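Local atomic coordinates of putative secreted lipase (Streptomyces sp. W007, PDB entry 5H6B), a protein that probably hydrolyses the ester bonds of triacylglycerols, as a thermostable secreted lipase of the alpha/beta-hydrolase clan. Residues Leu167-Gln170 with Pro175-Thr178; Met114-Leu119 with Pro136-Thr141; Ala50-Asn55 with Ala242-Ala247. All coordinates share one frame; numbering follows the deposited sequence.

How the contacts relate
Contacts 1 and 2 adjoin, with centres about 10 Å apart. The backbones of Q170 and T141 join them through O and N, 2.8 Å apart in a probable hydrogen bond, while the rings of F176 and Y117 pack at planes of about 15°. The Q170 side chain also comes close to, but does not contact, the probable nucleophile elbow and Ser-His-Asp triad. A zinc ion is bound in contact 2 by H139, and the same ion lies about 9 Å from the nearest atom of the I177 side chain of contact 1. Contact 3 stands apart across the chain's centre, its centre about 22 Å from that of contact 2 and 30 Å from that of contact 1.

Contact 1: residues Leu167-Gln170 with Pro175-Thr178; sequences LADQ and PFIT
D169 meets F176 and I177 where the chain, leaving helix 165-168, turns back into helix 175-181, and it does so with both its side chain and its carbonyl. The two side chains D169 and F176 cross at about a right angle, CG of D169 lying 3.8 Å from CB of F176, with the carboxylate and phenyl planes only 18° apart. The D169 carboxylate is not held by these neighbours: its OD2 takes a hydrogen bond from the backbone N of I80. The carbonyl of D169 faces the same helix: its O sits 3.5 Å from CD2 of F176, placed obliquely to the ring, and 3.2 Å from CG1 of I177. That branch of I177 stands beside its own backbone N, anti to the carbonyl carbon (chi1 -68°), which brings the end of the side chain up to the D169 carbonyl. S174 supplies two polar bonds: its hydroxyl is bonded to D169 O and to the N of I177. The D169 carbonyl thus keeps a polar partner although hydrocarbon of two residues packs against it, consistent with a turn set by the S174 hydroxyl and packed by apolar side chains.

Contact 2: residues Met114-Leu119 with Pro136-Thr141; sequences MPNYYL and PDNHGT. With ZN (zinc ion), chain D.
N116 and N138 are the two residues that touch here, amide to amide, between helix 115-121 and the loop that follows strand 128-134. Their side chains cross at about a right angle and the amide planes are 67° apart. As deposited, OD1 of N116 and OD1 of N138 lie 2.9 Å from each other, but the N116 amide is probably reversed in the model, and with it turned back the pair may be a hydrogen bond. N116 CG sits anti to its carbonyl carbon (chi1 -62°), and the side chain leads from the helix toward the loop. The other end of the N138 amide is accounted for, since ND2 gives a hydrogen bond to the carbonyl of Q209.

Backbone bonds shape the loop that presents N138. D137 is the centre of an inverse gamma turn, with a weak bond from N138 N to P136 O at 3.0 Å, and G140 N then reaches back to D137 O at 2.9 Å.

Side chains of neighbouring strands and loops pack beside the polar pair: N116 touches L131 and Y192, and N138 touches L211.

Metal coordination comes next along the loop. H139 binds a zinc ion through NE2 at 2.3 Å, and D185 is a ligand of the same ion. The ND1 of H139 is hydrogen-bonded to the carbonyl of T208, a second-shell bond that probably helps to set the rotation of the imidazole and is consistent with a neutral ring offering NE2 to the metal.

The chemistry implies a division of labour within one buried amide: the ND2 end of N138 is bonded to Q209, its OD1 end meets N116 in what may be a hydrogen bond, and the very next residue is bound to zinc.

Contact 3: residues Ala50-Asn55 with Ala242-Ala247; sequences APYLVN and AFHEVA
The ring of Y52 lies over CB of F243, which stands 4.1 Å from the ring centroid and only 12° off the normal, a CH-pi contact on one face. Y52 reaches from helix 49-54 across to helix 240-250 because chi1 (-178°) places CG trans to the backbone N. A methyl group, CB of A247, comes at the edge of the ring, near its plane, 4.2 Å from CE1 of Y52. The phenol end runs further, to the backbone of H244, where OH approaches CA at 3.1 Å; it also meets the imidazole of H244 at its edge, 3.6 Å from CD2. The nearby N of H244 makes no bond to this hydroxyl, the angle being poor. H244 turns its polar end elsewhere, ND1 being hydrogen-bonded to T258, and the Y52 ring has a cation-pi partner in R56.

One aromatic side chain therefore bridges the axes of segments 50-54 and 242-247, whose closest approach is 10.8 Å and whose directions differ by 42°. On the sheet, L53 packs on V60 of strand 59-63, while V246 rests on strands 128-134 and 191-196. Such side-by-side packing of an early helix and the C-terminal helix over one face of a central parallel sheet is as in the alpha/beta-hydrolase fold.

Contact 1: residues Leu167-Gln170 with Pro175-Thr178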
# COMPACT_ATOMS: atom_id res chain seq x y z
N LEU A 167 -14.24 2.44 6.73
CA LEU A 167 -14.95 1.43 5.95
C LEU A 167 -15.93 2.04 4.95
O LEU A 167 -15.97 1.61 3.78
CB LEU A 167 -15.66 0.43 6.85
CG LEU A 167 -14.83 -0.19 7.98
CD1 LEU A 167 -15.69 -1.22 8.70
CD2 LEU A 167 -13.54 -0.82 7.48
N ALA A 168 -16.72 3.02 5.39
CA ALA A 168 -17.75 3.63 4.53
C ALA A 168 -17.13 4.40 3.36
O ALA A 168 -17.66 4.40 2.26
CB ALA A 168 -18.69 4.53 5.33
N ASP A 169 -16.00 5.05 3.63
CA ASP A 169 -15.23 5.76 2.62
C ASP A 169 -14.67 4.85 1.51
O ASP A 169 -14.40 5.32 0.42
CB ASP A 169 -14.05 6.54 3.26
CG ASP A 169 -14.48 7.84 3.96
OD1 ASP A 169 -15.66 8.23 3.87
OD2 ASP A 169 -13.62 8.48 4.59
N GLN A 170 -14.47 3.56 1.80
CA GLN A 170 -14.01 2.61 0.78
C GLN A 170 -15.13 2.07 -0.13
O GLN A 170 -14.83 1.37 -1.10
CB GLN A 170 -13.25 1.44 1.42
CG GLN A 170 -11.98 1.86 2.13
CD GLN A 170 -11.24 0.69 2.76
OE1 GLN A 170 -11.23 0.50 3.98
NE2 GLN A 170 -10.64 -0.10 1.93
N PRO A 175 -19.01 9.27 -1.10
CA PRO A 175 -18.48 10.59 -1.41
C PRO A 175 -16.97 10.56 -1.57
O PRO A 175 -16.45 11.23 -2.47
CB PRO A 175 -18.90 11.44 -0.19
CG PRO A 175 -20.13 10.76 0.32
CD PRO A 175 -19.97 9.29 0.02
N PHE A 176 -16.27 9.78 -0.75
CA PHE A 176 -14.80 9.75 -0.82
C PHE A 176 -14.28 9.17 -2.15
O PHE A 176 -13.39 9.76 -2.78
CB PHE A 176 -14.19 8.96 0.34
CG PHE A 176 -12.70 8.91 0.29
CD1 PHE A 176 -11.95 10.00 0.72
CD2 PHE A 176 -12.04 7.81 -0.25
CE1 PHE A 176 -10.57 9.98 0.66
CE2 PHE A 176 -10.66 7.78 -0.31
CZ PHE A 176 -9.93 8.87 0.13
N ILE A 177 -14.79 8.00 -2.54
CA ILE A 177 -14.34 7.34 -3.77
C ILE A 177 -14.72 8.20 -4.99
O ILE A 177 -13.89 8.40 -5.88
CB ILE A 177 -14.90 5.89 -3.86
CG1 ILE A 177 -14.25 5.01 -2.79
CG2 ILE A 177 -14.69 5.27 -5.25
CD1 ILE A 177 -12.73 4.90 -2.86
N THR A 178 -15.93 8.75 -4.99
CA THR A 178 -16.38 9.70 -6.04
C THR A 178 -15.39 10.86 -6.24
O THR A 178 -14.96 11.15 -7.36
CB THR A 178 -17.80 10.24 -5.74
OG1 THR A 178 -18.71 9.13 -5.61
CG2 THR A 178 -18.29 11.16 -6.86

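Contact 2: residues Met114-Leu119 with Pro136-Thr141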
# COMPACT_ATOMS: atom_id res chain seq x y z
N MET A 114 -5.36 4.79 -0.62
CA MET A 114 -5.32 6.08 0.10
C MET A 114 -4.23 7.09 -0.33
O MET A 114 -4.52 8.27 -0.35
CB MET A 114 -5.23 5.83 1.62
CG MET A 114 -4.98 7.06 2.48
SD MET A 114 -3.23 7.42 2.67
CE MET A 114 -2.87 6.49 4.16
N PRO A 115 -2.98 6.64 -0.61
CA PRO A 115 -1.94 7.58 -1.12
C PRO A 115 -2.29 8.36 -2.42
O PRO A 115 -1.74 9.44 -2.67
CB PRO A 115 -0.75 6.67 -1.37
CG PRO A 115 -0.92 5.55 -0.38
CD PRO A 115 -2.40 5.34 -0.26
N ASN A 116 -3.21 7.84 -3.24
CA ASN A 116 -3.69 8.56 -4.41
C ASN A 116 -4.42 9.86 -4.03
O ASN A 116 -4.38 10.84 -4.79
CB ASN A 116 -4.58 7.66 -5.26
CG ASN A 116 -3.83 6.46 -5.80
OD1 ASN A 116 -4.10 5.31 -5.44
ND2 ASN A 116 -2.86 6.72 -6.65
N TYR A 117 -5.04 9.88 -2.85
CA TYR A 117 -5.60 11.12 -2.30
C TYR A 117 -4.49 12.14 -1.97
O TYR A 117 -4.61 13.33 -2.28
CB TYR A 117 -6.42 10.82 -1.05
CG TYR A 117 -7.34 11.95 -0.64
CD1 TYR A 117 -6.86 13.03 0.11
CD2 TYR A 117 -8.67 11.96 -1.02
CE1 TYR A 117 -7.69 14.08 0.46
CE2 TYR A 117 -9.51 13.00 -0.66
CZ TYR A 117 -9.02 14.05 0.08
OH TYR A 117 -9.85 15.07 0.44
N TYR A 118 -3.42 11.65 -1.35
CA TYR A 118 -2.25 12.48 -1.03
C TYR A 118 -1.60 13.00 -2.31
O TYR A 118 -1.28 14.18 -2.40
CB TYR A 118 -1.29 11.66 -0.17
CG TYR A 118 0.15 12.10 -0.06
CD1 TYR A 118 0.50 13.27 0.61
CD2 TYR A 118 1.17 11.29 -0.54
CE1 TYR A 118 1.83 13.65 0.74
CE2 TYR A 118 2.49 11.66 -0.40
CZ TYR A 118 2.82 12.85 0.23
OH TYR A 118 4.14 13.18 0.36
N LEU A 119 -1.43 12.11 -3.29
CA LEU A 119 -0.85 12.49 -4.59
C LEU A 119 -1.68 13.54 -5.34
O LEU A 119 -1.11 14.44 -5.94
CB LEU A 119 -0.68 11.27 -5.50
CG LEU A 119 0.34 10.22 -5.06
CD1 LEU A 119 0.31 9.09 -6.06
CD2 LEU A 119 1.73 10.83 -4.93
N PRO A 136 -4.71 -3.10 -4.07
CA PRO A 136 -5.30 -1.81 -3.68
C PRO A 136 -6.76 -1.66 -4.14
O PRO A 136 -7.07 -2.00 -5.29
CB PRO A 136 -4.42 -0.81 -4.40
CG PRO A 136 -4.03 -1.52 -5.66
CD PRO A 136 -3.91 -2.97 -5.31
N ASP A 137 -7.66 -1.17 -3.28
CA ASP A 137 -9.04 -0.92 -3.73
C ASP A 137 -9.20 0.45 -4.37
O ASP A 137 -9.91 1.32 -3.86
CB ASP A 137 -10.08 -1.18 -2.63
CG ASP A 137 -9.89 -0.32 -1.36
OD1 ASP A 137 -8.77 0.15 -1.04
OD2 ASP A 137 -10.90 -0.17 -0.67
N ASN A 138 -8.59 0.60 -5.55
CA ASN A 138 -8.43 1.94 -6.18
C ASN A 138 -9.73 2.60 -6.65
O ASN A 138 -9.78 3.83 -6.79
CB ASN A 138 -7.37 1.91 -7.30
CG ASN A 138 -5.95 2.04 -6.76
OD1 ASN A 138 -5.67 2.94 -5.98
ND2 ASN A 138 -5.03 1.16 -7.20
N HIS A 139 -10.76 1.78 -6.90
CA HIS A 139 -12.13 2.27 -7.14
C HIS A 139 -13.12 1.72 -6.13
O HIS A 139 -14.30 1.53 -6.43
CB HIS A 139 -12.54 1.97 -8.58
CG HIS A 139 -11.49 2.37 -9.55
ND1 HIS A 139 -10.46 1.54 -9.89
CD2 HIS A 139 -11.23 3.55 -10.14
CE1 HIS A 139 -9.63 2.16 -10.70
NE2 HIS A 139 -10.08 3.39 -10.87
N GLY A 140 -12.63 1.51 -4.91
CA GLY A 140 -13.46 1.14 -3.80
C GLY A 140 -13.83 -0.31 -3.87
O GLY A 140 -13.29 -1.04 -4.68
N THR A 141 -14.77 -0.69 -3.01
CA THR A 141 -15.21 -2.07 -2.84
C THR A 141 -16.63 -2.04 -2.23
O THR A 141 -17.33 -1.03 -2.37
CB THR A 141 -14.21 -2.86 -1.96
OG1 THR A 141 -14.65 -4.21 -1.82
CG2 THR A 141 -14.06 -2.25 -0.54
ZN ZN D . -10.02 4.83 -12.61

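Contact 3: residues Ala50-Asn55 with Ala242-Ala247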
# COMPACT_ATOMS: atom_id res chain seq x y z
N ALA A 50 9.13 -5.70 5.22
CA ALA A 50 10.11 -4.72 5.70
C ALA A 50 11.52 -5.30 5.84
O ALA A 50 12.44 -4.75 5.25
CB ALA A 50 9.67 -4.01 6.98
N PRO A 51 11.68 -6.44 6.55
CA PRO A 51 13.00 -7.12 6.53
C PRO A 51 13.48 -7.54 5.13
O PRO A 51 14.66 -7.49 4.86
CB PRO A 51 12.77 -8.39 7.37
CG PRO A 51 11.60 -8.09 8.22
CD PRO A 51 10.74 -7.11 7.46
N TYR A 52 12.56 -7.97 4.28
CA TYR A 52 12.88 -8.36 2.91
C TYR A 52 13.51 -7.20 2.13
O TYR A 52 14.46 -7.39 1.38
CB TYR A 52 11.61 -8.85 2.24
CG TYR A 52 11.70 -9.35 0.83
CD1 TYR A 52 11.68 -8.45 -0.25
CD2 TYR A 52 11.73 -10.73 0.55
CE1 TYR A 52 11.73 -8.91 -1.56
CE2 TYR A 52 11.77 -11.19 -0.75
CZ TYR A 52 11.76 -10.28 -1.80
OH TYR A 52 11.81 -10.73 -3.09
N LEU A 53 12.98 -5.99 2.32
CA LEU A 53 13.54 -4.80 1.70
C LEU A 53 14.80 -4.32 2.40
O LEU A 53 15.73 -3.86 1.74
CB LEU A 53 12.51 -3.68 1.64
CG LEU A 53 11.32 -3.97 0.73
CD1 LEU A 53 10.36 -2.78 0.75
CD2 LEU A 53 11.77 -4.28 -0.69
N VAL A 54 14.85 -4.44 3.73
CA VAL A 54 16.06 -4.09 4.48
C VAL A 54 17.25 -4.93 4.00
O VAL A 54 18.35 -4.41 3.86
CB VAL A 54 15.84 -4.22 6.00
CG1 VAL A 54 17.16 -4.15 6.77
CG2 VAL A 54 14.91 -3.12 6.48
N ASN A 55 17.01 -6.21 3.71
CA ASN A 55 18.06 -7.12 3.22
C ASN A 55 18.51 -6.85 1.79
O ASN A 55 19.53 -7.38 1.38
CB ASN A 55 17.61 -8.58 3.30
CG ASN A 55 17.32 -9.04 4.72
OD1 ASN A 55 17.78 -8.44 5.70
ND2 ASN A 55 16.55 -10.11 4.84
N ALA A 242 4.85 -11.87 -4.64
CA ALA A 242 4.41 -10.48 -4.66
C ALA A 242 5.52 -9.53 -4.23
O ALA A 242 5.77 -8.52 -4.89
CB ALA A 242 3.17 -10.27 -3.82
N PHE A 243 6.23 -9.85 -3.15
CA PHE A 243 7.27 -8.95 -2.66
C PHE A 243 8.49 -8.82 -3.60
O PHE A 243 9.09 -7.75 -3.69
CB PHE A 243 7.69 -9.31 -1.21
CG PHE A 243 6.55 -9.26 -0.20
CD1 PHE A 243 5.39 -8.50 -0.41
CD2 PHE A 243 6.66 -9.98 1.00
CE1 PHE A 243 4.37 -8.47 0.55
CE2 PHE A 243 5.63 -9.94 1.95
CZ PHE A 243 4.49 -9.18 1.73
N HIS A 244 8.84 -9.90 -4.30
CA HIS A 244 9.86 -9.84 -5.34
C HIS A 244 9.48 -8.84 -6.42
O HIS A 244 10.32 -8.05 -6.88
CB HIS A 244 10.09 -11.20 -5.97
CG HIS A 244 11.31 -11.28 -6.82
ND1 HIS A 244 11.29 -11.08 -8.18
CD2 HIS A 244 12.60 -11.54 -6.49
CE1 HIS A 244 12.52 -11.22 -8.66
NE2 HIS A 244 13.33 -11.50 -7.65
N GLU A 245 8.20 -8.89 -6.81
CA GLU A 245 7.66 -7.94 -7.78
C GLU A 245 7.68 -6.51 -7.23
O GLU A 245 7.97 -5.58 -7.97
CB GLU A 245 6.26 -8.35 -8.25
CG GLU A 245 5.79 -7.66 -9.52
CD GLU A 245 6.62 -8.02 -10.76
OE1 GLU A 245 7.50 -8.89 -10.71
OE2 GLU A 245 6.38 -7.40 -11.80
N VAL A 246 7.45 -6.34 -5.93
CA VAL A 246 7.64 -5.04 -5.29
C VAL A 246 9.10 -4.57 -5.41
O VAL A 246 9.35 -3.39 -5.69
CB VAL A 246 7.20 -5.05 -3.81
CG1 VAL A 246 7.51 -3.71 -3.14
CG2 VAL A 246 5.71 -5.34 -3.70
N ALA A 247 10.04 -5.46 -5.16
CA ALA A 247 11.47 -5.14 -5.28
C ALA A 247 11.87 -4.79 -6.74
O ALA A 247 12.70 -3.94 -6.94
CB ALA A 247 12.32 -6.28 -4.75